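Local coordinates for protein CalG4 (PDB 3IA7) that adopts the two-domain GT-B fold and has a C-terminal domain of the erythromycin biosynthesis protein CIII-like family, at residues E202-D205 with E206-F210; Q254-D258 with T259-V263; A364-S367 with A368-E371. All coordinates share one frame; numbering follows the deposited sequence.

Interaction 1 (E202-D205 with E206-F210); sequences ETFD and ERFAF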
ATOM      1  N   GLU A 202     -16.153  17.599 -16.702  1.00 14.04           N
ATOM      2  CA  GLU A 202     -17.630  17.684 -16.836  1.00 14.61           C
ATOM      3  C   GLU A 202     -18.191  17.033 -18.101  1.00 14.19           C
ATOM      4  O   GLU A 202     -19.388  16.746 -18.167  1.00 13.97           O
ATOM      5  CB  GLU A 202     -18.131  19.139 -16.718  1.00 13.35           C
ATOM      6  CG  GLU A 202     -17.824  20.024 -17.929  1.00 15.26           C
ATOM      7  CD  GLU A 202     -18.214  21.468 -17.693  1.00 16.06           C
ATOM      8  OE1 GLU A 202     -18.119  21.941 -16.548  1.00 18.99           O
ATOM      9  OE2 GLU A 202     -18.588  22.131 -18.649  1.00 16.40           O
ATOM     10  N   THR A 203     -17.319  16.839 -19.096  1.00 14.03           N
ATOM     11  CA  THR A 203     -17.716  16.341 -20.400  1.00 14.28           C
ATOM     12  C   THR A 203     -17.664  14.807 -20.445  1.00 14.72           C
ATOM     13  O   THR A 203     -18.061  14.204 -21.435  1.00 13.48           O
ATOM     14  CB  THR A 203     -16.800  16.917 -21.527  1.00 14.28           C
ATOM     15  OG1 THR A 203     -15.482  16.333 -21.402  1.00 15.20           O
ATOM     16  CG2 THR A 203     -16.738  18.418 -21.428  1.00 11.95           C
ATOM     17  N   PHE A 204     -17.180  14.179 -19.377  1.00 14.33           N
ATOM     18  CA  PHE A 204     -16.997  12.718 -19.372  1.00 15.27           C
ATOM     19  C   PHE A 204     -18.241  12.032 -18.847  1.00 15.79           C
ATOM     20  O   PHE A 204     -18.641  12.270 -17.695  1.00 16.71           O
ATOM     21  CB  PHE A 204     -15.693  12.286 -18.596  1.00 15.49           C
ATOM     22  CG  PHE A 204     -14.436  12.581 -19.364  1.00 15.19           C
ATOM     23  CD1 PHE A 204     -13.869  11.601 -20.231  1.00 12.28           C
ATOM     24  CD2 PHE A 204     -13.878  13.854 -19.303  1.00 14.41           C
ATOM     25  CE1 PHE A 204     -12.750  11.909 -21.014  1.00 14.58           C
ATOM     26  CE2 PHE A 204     -12.765  14.197 -20.052  1.00 18.35           C
ATOM     27  CZ  PHE A 204     -12.169  13.198 -20.923  1.00 16.54           C
ATOM     28  N   ASP A 205     -18.858  11.194 -19.684  1.00 15.17           N
ATOM     29  CA  ASP A 205     -20.101  10.556 -19.294  1.00 17.44           C
ATOM     30  C   ASP A 205     -19.922   9.372 -18.338  1.00 17.91           C
ATOM     31  O   ASP A 205     -18.806   9.065 -17.926  1.00 17.52           O
ATOM     32  CB  ASP A 205     -21.008  10.222 -20.503  1.00 16.74           C
ATOM     33  CG  ASP A 205     -20.422   9.182 -21.424  1.00 17.86           C
ATOM     34  OD1 ASP A 205     -19.576   8.355 -21.007  1.00 16.28           O
ATOM     35  OD2 ASP A 205     -20.803   9.181 -22.618  1.00 20.37           O
ATOM     36  N   GLU A 206     -21.019   8.661 -18.063  1.00 19.21           N
ATOM     37  CA  GLU A 206     -20.998   7.616 -17.050  1.00 21.21           C
ATOM     38  C   GLU A 206     -20.133   6.401 -17.437  1.00 20.58           C
ATOM     39  O   GLU A 206     -19.856   5.603 -16.561  1.00 22.90           O
ATOM     40  CB  GLU A 206     -22.422   7.149 -16.671  1.00 22.68           C
ATOM     41  CG  GLU A 206     -23.207   6.641 -17.858  1.00 25.89           C
ATOM     42  CD  GLU A 206     -23.643   7.796 -18.776  1.00 34.26           C
ATOM     43  OE1 GLU A 206     -23.706   8.964 -18.298  1.00 36.42           O
ATOM     44  OE2 GLU A 206     -23.866   7.543 -19.980  1.00 36.23           O
ATOM     45  N   ARG A 207     -19.700   6.288 -18.697  1.00 18.12           N
ATOM     46  CA  ARG A 207     -18.701   5.265 -19.104  1.00 18.43           C
ATOM     47  C   ARG A 207     -17.303   5.493 -18.513  1.00 17.80           C
ATOM     48  O   ARG A 207     -16.410   4.656 -18.660  1.00 19.91           O
ATOM     49  CB  ARG A 207     -18.600   5.183 -20.609  1.00 17.66           C
ATOM     50  CG  ARG A 207     -19.895   4.703 -21.345  1.00 19.04           C
ATOM     51  CD  ARG A 207     -19.633   4.848 -22.821  1.00 18.67           C
ATOM     52  NE  ARG A 207     -19.504   6.261 -23.210  1.00 21.95           N
ATOM     53  CZ  ARG A 207     -19.360   6.674 -24.467  1.00 23.47           C
ATOM     54  NH1 ARG A 207     -19.300   5.782 -25.434  1.00 24.41           N
ATOM     55  NH2 ARG A 207     -19.258   7.967 -24.756  1.00 24.57           N
ATOM     56  N   PHE A 208     -17.071   6.628 -17.872  1.00 16.71           N
ATOM     57  CA  PHE A 208     -15.754   6.897 -17.259  1.00 15.60           C
ATOM     58  C   PHE A 208     -15.916   6.892 -15.737  1.00 15.88           C
ATOM     59  O   PHE A 208     -16.705   7.680 -15.203  1.00 16.86           O
ATOM     60  CB  PHE A 208     -15.185   8.236 -17.731  1.00 14.16           C
ATOM     61  CG  PHE A 208     -14.892   8.274 -19.216  1.00 15.65           C
ATOM     62  CD1 PHE A 208     -13.604   7.999 -19.685  1.00 15.74           C
ATOM     63  CD2 PHE A 208     -15.913   8.500 -20.134  1.00 14.99           C
ATOM     64  CE1 PHE A 208     -13.313   8.022 -21.067  1.00 11.82           C
ATOM     65  CE2 PHE A 208     -15.663   8.477 -21.523  1.00 18.23           C
ATOM     66  CZ  PHE A 208     -14.341   8.262 -21.989  1.00 16.29           C
ATOM     67  N   ALA A 209     -15.217   5.994 -15.055  1.00 12.98           N
ATOM     68  CA  ALA A 209     -15.188   6.039 -13.586  1.00 13.79           C
ATOM     69  C   ALA A 209     -13.838   6.612 -13.061  1.00 14.35           C
ATOM     70  O   ALA A 209     -12.761   6.025 -13.267  1.00 13.93           O
ATOM     71  CB  ALA A 209     -15.460   4.648 -12.994  1.00 13.05           C
ATOM     72  N   PHE A 210     -13.903   7.755 -12.392  1.00 11.60           N
ATOM     73  CA  PHE A 210     -12.636   8.389 -11.841  1.00 11.86           C
ATOM     74  C   PHE A 210     -12.413   7.864 -10.414  1.00 11.29           C
ATOM     75  O   PHE A 210     -12.974   8.397  -9.428  1.00 11.36           O
ATOM     76  CB  PHE A 210     -12.705   9.928 -11.921  1.00 11.73           C
ATOM     77  CG  PHE A 210     -12.799  10.431 -13.350  1.00 12.47           C
ATOM     78  CD1 PHE A 210     -11.618  10.702 -14.073  1.00 12.80           C
ATOM     79  CD2 PHE A 210     -14.036  10.517 -13.987  1.00  9.19           C
ATOM     80  CE1 PHE A 210     -11.687  11.128 -15.435  1.00 11.99           C
ATOM     81  CE2 PHE A 210     -14.151  10.937 -15.363  1.00 10.04           C
ATOM     82  CZ  PHE A 210     -12.953  11.219 -16.083  1.00 12.30           C
TER
HETATM   83  O   HOH W   1     -17.494  10.322 -15.569  1.00 26.85           O

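Interaction 2 (Q254-D258 with T259-V263); sequences QAFAD and TPWHV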
ATOM      1  N   GLN A 254      22.477  21.044   0.420  1.00 17.26           N
ATOM      2  CA  GLN A 254      23.100  22.368   0.617  1.00 18.56           C
ATOM      3  C   GLN A 254      22.044  23.457   0.905  1.00 17.61           C
ATOM      4  O   GLN A 254      22.208  24.254   1.825  1.00 16.03           O
ATOM      5  CB  GLN A 254      24.017  22.757  -0.575  1.00 17.44           C
ATOM      6  CG  GLN A 254      25.323  21.915  -0.638  1.00 20.00           C
ATOM      7  CD  GLN A 254      25.995  21.777  -2.052  1.00 21.48           C
ATOM      8  OE1 GLN A 254      25.534  22.316  -3.075  1.00 25.63           O
ATOM      9  NE2 GLN A 254      27.092  21.032  -2.085  1.00 23.03           N
ATOM     10  N   ALA A 255      20.944  23.430   0.153  1.00 17.58           N
ATOM     11  CA  ALA A 255      19.857  24.389   0.311  1.00 17.80           C
ATOM     12  C   ALA A 255      19.293  24.492   1.747  1.00 17.83           C
ATOM     13  O   ALA A 255      18.997  25.574   2.211  1.00 19.29           O
ATOM     14  CB  ALA A 255      18.737  24.100  -0.698  1.00 16.64           C
ATOM     15  N   PHE A 256      19.180  23.380   2.453  1.00 17.96           N
ATOM     16  CA  PHE A 256      18.551  23.381   3.786  1.00 17.03           C
ATOM     17  C   PHE A 256      19.511  23.178   4.991  1.00 17.26           C
ATOM     18  O   PHE A 256      19.061  23.133   6.151  1.00 16.41           O
ATOM     19  CB  PHE A 256      17.349  22.397   3.822  1.00 18.39           C
ATOM     20  CG  PHE A 256      16.276  22.720   2.799  1.00 18.42           C
ATOM     21  CD1 PHE A 256      15.261  23.651   3.103  1.00 19.19           C
ATOM     22  CD2 PHE A 256      16.336  22.173   1.504  1.00 17.55           C
ATOM     23  CE1 PHE A 256      14.294  24.000   2.143  1.00 18.13           C
ATOM     24  CE2 PHE A 256      15.385  22.527   0.524  1.00 15.20           C
ATOM     25  CZ  PHE A 256      14.368  23.427   0.857  1.00 16.49           C
ATOM     26  N   ALA A 257      20.810  23.058   4.721  1.00 16.26           N
ATOM     27  CA  ALA A 257      21.819  23.050   5.793  1.00 17.61           C
ATOM     28  C   ALA A 257      21.687  24.306   6.686  1.00 18.30           C
ATOM     29  O   ALA A 257      21.526  25.425   6.185  1.00 18.22           O
ATOM     30  CB  ALA A 257      23.250  22.982   5.201  1.00 17.36           C
ATOM     31  N   ASP A 258      21.729  24.125   8.002  1.00 19.49           N
ATOM     32  CA  ASP A 258      21.662  25.274   8.938  1.00 20.04           C
ATOM     33  C   ASP A 258      20.370  26.092   8.720  1.00 19.30           C
ATOM     34  O   ASP A 258      20.392  27.333   8.716  1.00 19.84           O
ATOM     35  CB  ASP A 258      22.924  26.189   8.856  1.00 21.48           C
ATOM     36  CG  ASP A 258      24.233  25.446   9.158  1.00 26.33           C
ATOM     37  OD1 ASP A 258      24.428  24.975  10.311  1.00 29.40           O
ATOM     38  OD2 ASP A 258      25.091  25.352   8.242  1.00 30.49           O
ATOM     39  N   THR A 259      19.264  25.385   8.481  1.00 18.96           N
ATOM     40  CA  THR A 259      17.880  25.915   8.532  1.00 18.29           C
ATOM     41  C   THR A 259      17.129  24.914   9.435  1.00 18.11           C
ATOM     42  O   THR A 259      17.607  23.804   9.618  1.00 18.56           O
ATOM     43  CB  THR A 259      17.134  25.852   7.150  1.00 18.69           C
ATOM     44  OG1 THR A 259      16.863  24.485   6.830  1.00 18.29           O
ATOM     45  CG2 THR A 259      17.928  26.509   6.006  1.00 18.55           C
ATOM     46  N   PRO A 260      15.937  25.267   9.974  1.00 18.04           N
ATOM     47  CA  PRO A 260      15.254  24.300  10.829  1.00 17.37           C
ATOM     48  C   PRO A 260      14.637  23.125  10.061  1.00 16.20           C
ATOM     49  O   PRO A 260      14.096  22.237  10.657  1.00 14.85           O
ATOM     50  CB  PRO A 260      14.111  25.120  11.445  1.00 17.34           C
ATOM     51  CG  PRO A 260      14.537  26.558  11.244  1.00 18.70           C
ATOM     52  CD  PRO A 260      15.185  26.529   9.909  1.00 18.70           C
ATOM     53  N   TRP A 261      14.724  23.120   8.746  1.00 16.05           N
ATOM     54  CA  TRP A 261      14.083  22.034   8.001  1.00 15.86           C
ATOM     55  C   TRP A 261      14.725  20.704   8.277  1.00 16.12           C
ATOM     56  O   TRP A 261      15.907  20.634   8.589  1.00 15.97           O
ATOM     57  CB  TRP A 261      14.126  22.282   6.501  1.00 15.43           C
ATOM     58  CG  TRP A 261      13.173  23.362   6.029  1.00 18.31           C
ATOM     59  CD1 TRP A 261      13.401  24.708   6.029  1.00 18.94           C
ATOM     60  CD2 TRP A 261      11.889  23.168   5.433  1.00 16.84           C
ATOM     61  NE1 TRP A 261      12.324  25.365   5.489  1.00 20.05           N
ATOM     62  CE2 TRP A 261      11.383  24.446   5.115  1.00 21.26           C
ATOM     63  CE3 TRP A 261      11.111  22.027   5.137  1.00 18.00           C
ATOM     64  CZ2 TRP A 261      10.148  24.628   4.504  1.00 19.06           C
ATOM     65  CZ3 TRP A 261       9.854  22.207   4.553  1.00 18.34           C
ATOM     66  CH2 TRP A 261       9.399  23.490   4.219  1.00 17.73           C
ATOM     67  N   HIS A 262      13.929  19.651   8.147  1.00 17.23           N
ATOM     68  CA  HIS A 262      14.461  18.285   8.090  1.00 16.84           C
ATOM     69  C   HIS A 262      14.113  17.718   6.736  1.00 17.74           C
ATOM     70  O   HIS A 262      12.911  17.659   6.352  1.00 16.52           O
ATOM     71  CB  HIS A 262      13.906  17.391   9.191  1.00 16.85           C
ATOM     72  CG  HIS A 262      14.525  16.013   9.178  1.00 19.18           C
ATOM     73  ND1 HIS A 262      15.728  15.731   9.799  1.00 23.40           N
ATOM     74  CD2 HIS A 262      14.132  14.863   8.586  1.00 21.54           C
ATOM     75  CE1 HIS A 262      16.031  14.453   9.613  1.00 22.33           C
ATOM     76  NE2 HIS A 262      15.085  13.911   8.870  1.00 19.73           N
ATOM     77  N   VAL A 263      15.146  17.285   6.009  1.00 17.54           N
ATOM     78  CA  VAL A 263      14.957  16.885   4.589  1.00 17.70           C
ATOM     79  C   VAL A 263      15.145  15.365   4.461  1.00 16.80           C
ATOM     80  O   VAL A 263      16.181  14.802   4.905  1.00 16.40           O
ATOM     81  CB  VAL A 263      15.942  17.664   3.641  1.00 18.40           C
ATOM     82  CG1 VAL A 263      15.775  17.186   2.143  1.00 16.60           C
ATOM     83  CG2 VAL A 263      15.708  19.205   3.782  1.00 18.47           C
TER

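Interaction 3 (A364-S367 with A368-E371); sequences AADS and AVRE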
ATOM      1  N   ALA A 364       5.556  26.441   0.463  1.00 15.76           N
ATOM      2  CA  ALA A 364       5.060  25.887   1.718  1.00 15.13           C
ATOM      3  C   ALA A 364       4.305  26.930   2.505  1.00 15.72           C
ATOM      4  O   ALA A 364       3.428  26.556   3.242  1.00 16.27           O
ATOM      5  CB  ALA A 364       6.204  25.328   2.560  1.00 15.64           C
ATOM      6  N   ALA A 365       4.625  28.238   2.348  1.00 14.81           N
ATOM      7  CA  ALA A 365       3.906  29.299   3.058  1.00 14.64           C
ATOM      8  C   ALA A 365       2.668  29.776   2.322  1.00 14.68           C
ATOM      9  O   ALA A 365       1.943  30.558   2.866  1.00 13.48           O
ATOM     10  CB  ALA A 365       4.839  30.510   3.364  1.00 14.92           C
ATOM     11  N   ASP A 366       2.434  29.314   1.086  1.00 14.97           N
ATOM     12  CA  ASP A 366       1.338  29.854   0.263  1.00 15.53           C
ATOM     13  C   ASP A 366       0.001  29.245   0.707  1.00 15.36           C
ATOM     14  O   ASP A 366      -0.302  28.064   0.385  1.00 14.17           O
ATOM     15  CB  ASP A 366       1.564  29.567  -1.233  1.00 14.55           C
ATOM     16  CG  ASP A 366       0.566  30.293  -2.149  1.00 18.09           C
ATOM     17  OD1 ASP A 366      -0.672  30.416  -1.862  1.00 17.99           O
ATOM     18  OD2 ASP A 366       1.036  30.722  -3.222  1.00 21.75           O
ATOM     19  N   SER A 367      -0.801  30.056   1.394  1.00 15.10           N
ATOM     20  CA  SER A 367      -2.088  29.581   1.962  1.00 16.75           C
ATOM     21  C   SER A 367      -3.099  29.159   0.909  1.00 16.00           C
ATOM     22  O   SER A 367      -3.832  28.170   1.131  1.00 17.79           O
ATOM     23  CB  SER A 367      -2.716  30.619   2.930  1.00 16.57           C
ATOM     24  OG  SER A 367      -3.223  31.738   2.227  1.00 22.12           O
ATOM     25  N   ALA A 368      -3.111  29.858  -0.229  1.00 14.87           N
ATOM     26  CA  ALA A 368      -4.045  29.589  -1.344  1.00 14.36           C
ATOM     27  C   ALA A 368      -3.773  28.213  -1.983  1.00 13.69           C
ATOM     28  O   ALA A 368      -4.701  27.437  -2.281  1.00 13.15           O
ATOM     29  CB  ALA A 368      -3.944  30.706  -2.408  1.00 14.37           C
ATOM     30  N   VAL A 369      -2.495  27.933  -2.199  1.00 13.04           N
ATOM     31  CA  VAL A 369      -2.046  26.614  -2.655  1.00 13.96           C
ATOM     32  C   VAL A 369      -2.465  25.517  -1.636  1.00 14.93           C
ATOM     33  O   VAL A 369      -3.071  24.495  -2.017  1.00 14.31           O
ATOM     34  CB  VAL A 369      -0.495  26.586  -2.980  1.00 12.49           C
ATOM     35  CG1 VAL A 369       0.017  25.072  -3.166  1.00 13.48           C
ATOM     36  CG2 VAL A 369      -0.184  27.425  -4.238  1.00 11.61           C
ATOM     37  N   ARG A 370      -2.146  25.790  -0.368  0.50 14.92           N
ATOM     38  CA  ARG A 370      -2.457  24.948   0.782  0.50 15.26           C
ATOM     39  C   ARG A 370      -3.905  24.500   0.731  0.50 14.80           C
ATOM     40  O   ARG A 370      -4.188  23.299   0.752  0.50 15.17           O
ATOM     41  CB  ARG A 370      -2.164  25.729   2.085  0.50 15.67           C
ATOM     42  CG  ARG A 370      -2.605  25.079   3.387  0.50 16.61           C
ATOM     43  CD  ARG A 370      -1.715  25.517   4.578  0.50 15.20           C
ATOM     44  NE  ARG A 370      -1.635  26.970   4.797  0.50 18.13           N
ATOM     45  CZ  ARG A 370      -0.538  27.719   4.670  0.50 15.67           C
ATOM     46  NH1 ARG A 370       0.637  27.202   4.286  0.50 10.48           N
ATOM     47  NH2 ARG A 370      -0.631  29.020   4.897  0.50 18.65           N
ATOM     48  N   GLU A 371      -4.801  25.473   0.637  1.00 13.55           N
ATOM     49  CA  GLU A 371      -6.245  25.255   0.543  1.00 12.91           C
ATOM     50  C   GLU A 371      -6.716  24.473  -0.701  1.00 11.36           C
ATOM     51  O   GLU A 371      -7.560  23.571  -0.564  1.00  9.88           O
ATOM     52  CB  GLU A 371      -7.022  26.562   0.675  1.00 14.56           C
ATOM     53  CG  GLU A 371      -8.538  26.369   0.876  1.00 19.41           C
ATOM     54  CD  GLU A 371      -8.957  25.485   2.096  1.00 25.40           C
ATOM     55  OE1 GLU A 371      -8.138  25.170   3.002  1.00 25.21           O
ATOM     56  OE2 GLU A 371     -10.149  25.116   2.142  1.00 27.41           O
TER

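Interaction 1 (E202-D205 with E206-F210)
Asp205 OD1 is gripped twice by Arg207, once through the side chain and once through the backbone. Arg207 NE approaches at 3.0 Å from OD1 along a straight line, within the guanidinium plane and on the syn lone pair of the oxygen. The backbone Arg207 N comes instead from above the carboxylate plane, 3.1 Å from the same OD1, which closes an Asx turn. A second arm of the salt bridge runs from Arg207 NH2 to Asp205 OD2 at 2.9 Å, so the grip is side-on, one nitrogen to each oxygen. The fit is imperfect, since the carboxylate and guanidinium planes stand 47° apart and OD2 lies out of the guanidinium plane. The first torsion of Asp205 (chi1 66°) sets CG between its backbone N and carbonyl carbon, bringing the carboxylate back over the turn.

That turn is a type I beta turn from Asp205 to Phe208, closed by Phe208 N to Asp205 O at 3.0 Å. A water lies close to both Asp205 O and Phe208 O, as a possible bridge between them.

Alongside the polar turn three rings come together as an aromatic cluster, Phe204 before it, Phe208 at its end and Phe210 beyond. Phe204 points CD1 at the middle of one face of Phe208, an edge-to-face stack with centroids 4.8 Å apart and planes at 81°. Phe210 in turn directs its edge at the face of Phe204 in a more offset T, and its CZ rests 3.8 Å from Phe204 CG. Phe208 and Phe210 also lean on Thr189 and Val191 of the neighbouring strand, while Ala209 between them meets helix 385-400. The arrangement is that of a turn leading into an outermost strand, 208-210, of the parallel Rossmann-like sheet in the N-terminal half of a GT-B protein.

Interaction 2 (Q254-D258 with T259-V263)
Phe256 and Thr259 share most of this contact, one through its ring and backbone carbonyl, the other through its hydroxyl. Thr259 OG1 donates to Phe256 O at 2.7 Å, tilted out of the carbonyl plane, while Thr259 N reaches the same Phe256 O in a weak bond that closes a type II beta turn. The hydroxyl also accepts from Trp261 N, 3.2 Å from Thr259 OG1, which makes an ST turn. With chi1 at 70° the hydroxyl is held between the backbone N and the carbonyl carbon, where it can serve both partners, and its rotation is thereby fixed.

The two turns form the link from helix 246-256 to strand 262-266 in a beta-alpha-beta unit that starts with strand 233-237, a right-handed crossover being the rule in Rossmann-like domains such as this one.

On the buried side of the link, the Phe256 ring presents its CD1-CE1 edge to one face of the Trp261 indole. CD1 lies 3.6 Å from Trp261 CG, and the planes meet at 62°, short of a perpendicular T. Val263 comes in from the strand, its CG2 methyl 3.6 Å from Phe256 CB, wedged against the root of the ring. Both Phe256 and Trp261 also pack on Leu234 and Val360, and the indole NE1 is hydrogen-bonded to Glu361 of helix 353-365.

Interaction 3 (A364-S367 with A368-E371)
Asp366 and Val369 set their side chains at about a right angle, the carboxylate reaching forward to the start of a helix while the valine CG2 methyl lies against its side, 3.6 Å from Asp366 CG. What brings the carboxylate there is the extended first torsion of Asp366 (chi1 -171°), which swings CG away from the residue's own nitrogen and beside its carbonyl carbon. OD1 then faces the first turn of helix 367-381. Val369 N points almost straight at it, 3.1 Å from Asp366 OD1, though it arrives from well above the carboxylate plane, 60° out. Ala368 N adds a weak second bond to the same oxygen. Two amides that have no earlier turn of helix to receive them are thus taken up by a single carboxylate oxygen, and the negative charge probably gains from the positive end of the helix dipole.

The backbone carries the helix on from there: Arg370 N bonds to Asp366 O at 3.0 Å, and Glu371 N to Ser367 O at 2.9 Å. Away from the cap, Arg370 folds back over the preceding residues, its chain bent at chi3 (56°). In this conformer, one of two deposited, a face of the guanidinium lies above Ser367 CA, and NH1 stands 3.0 Å from Ala364 O, which sits at the guanidinium edge. Because of the second conformer, this placement of the guanidinium is doubtful.

Val369 is buried and also packs on Pro319, whereas Ser367 and Ala368 are exposed. Helix 353-365 ends and helix 367-381 begins within three residues here, the second opened by an aspartate N-cap at the junction of two consecutive helices in the C-terminal domain of the GT-B fold.

The three contacts come in series along the chain and divide between the two halves of the GT-B fold. Interaction 1 includes strand 208-210, an outermost strand of the seven-stranded N-terminal sheet; its centre lies about 44 Å from that of interaction 2 and about 30 Å from that of interaction 3. The latter two belong to the C-terminal domain, with centres about 20 Å apart, and they touch where Trp261 CH2 packs 4.0 Å from Ala364 CB. Helix 353-365 is therefore tied at its end to the loop entering strand 262-266. Helix 385-400, following the capped helix, returns to the N-terminal half beside interaction 1, as is usual in GT-B proteins.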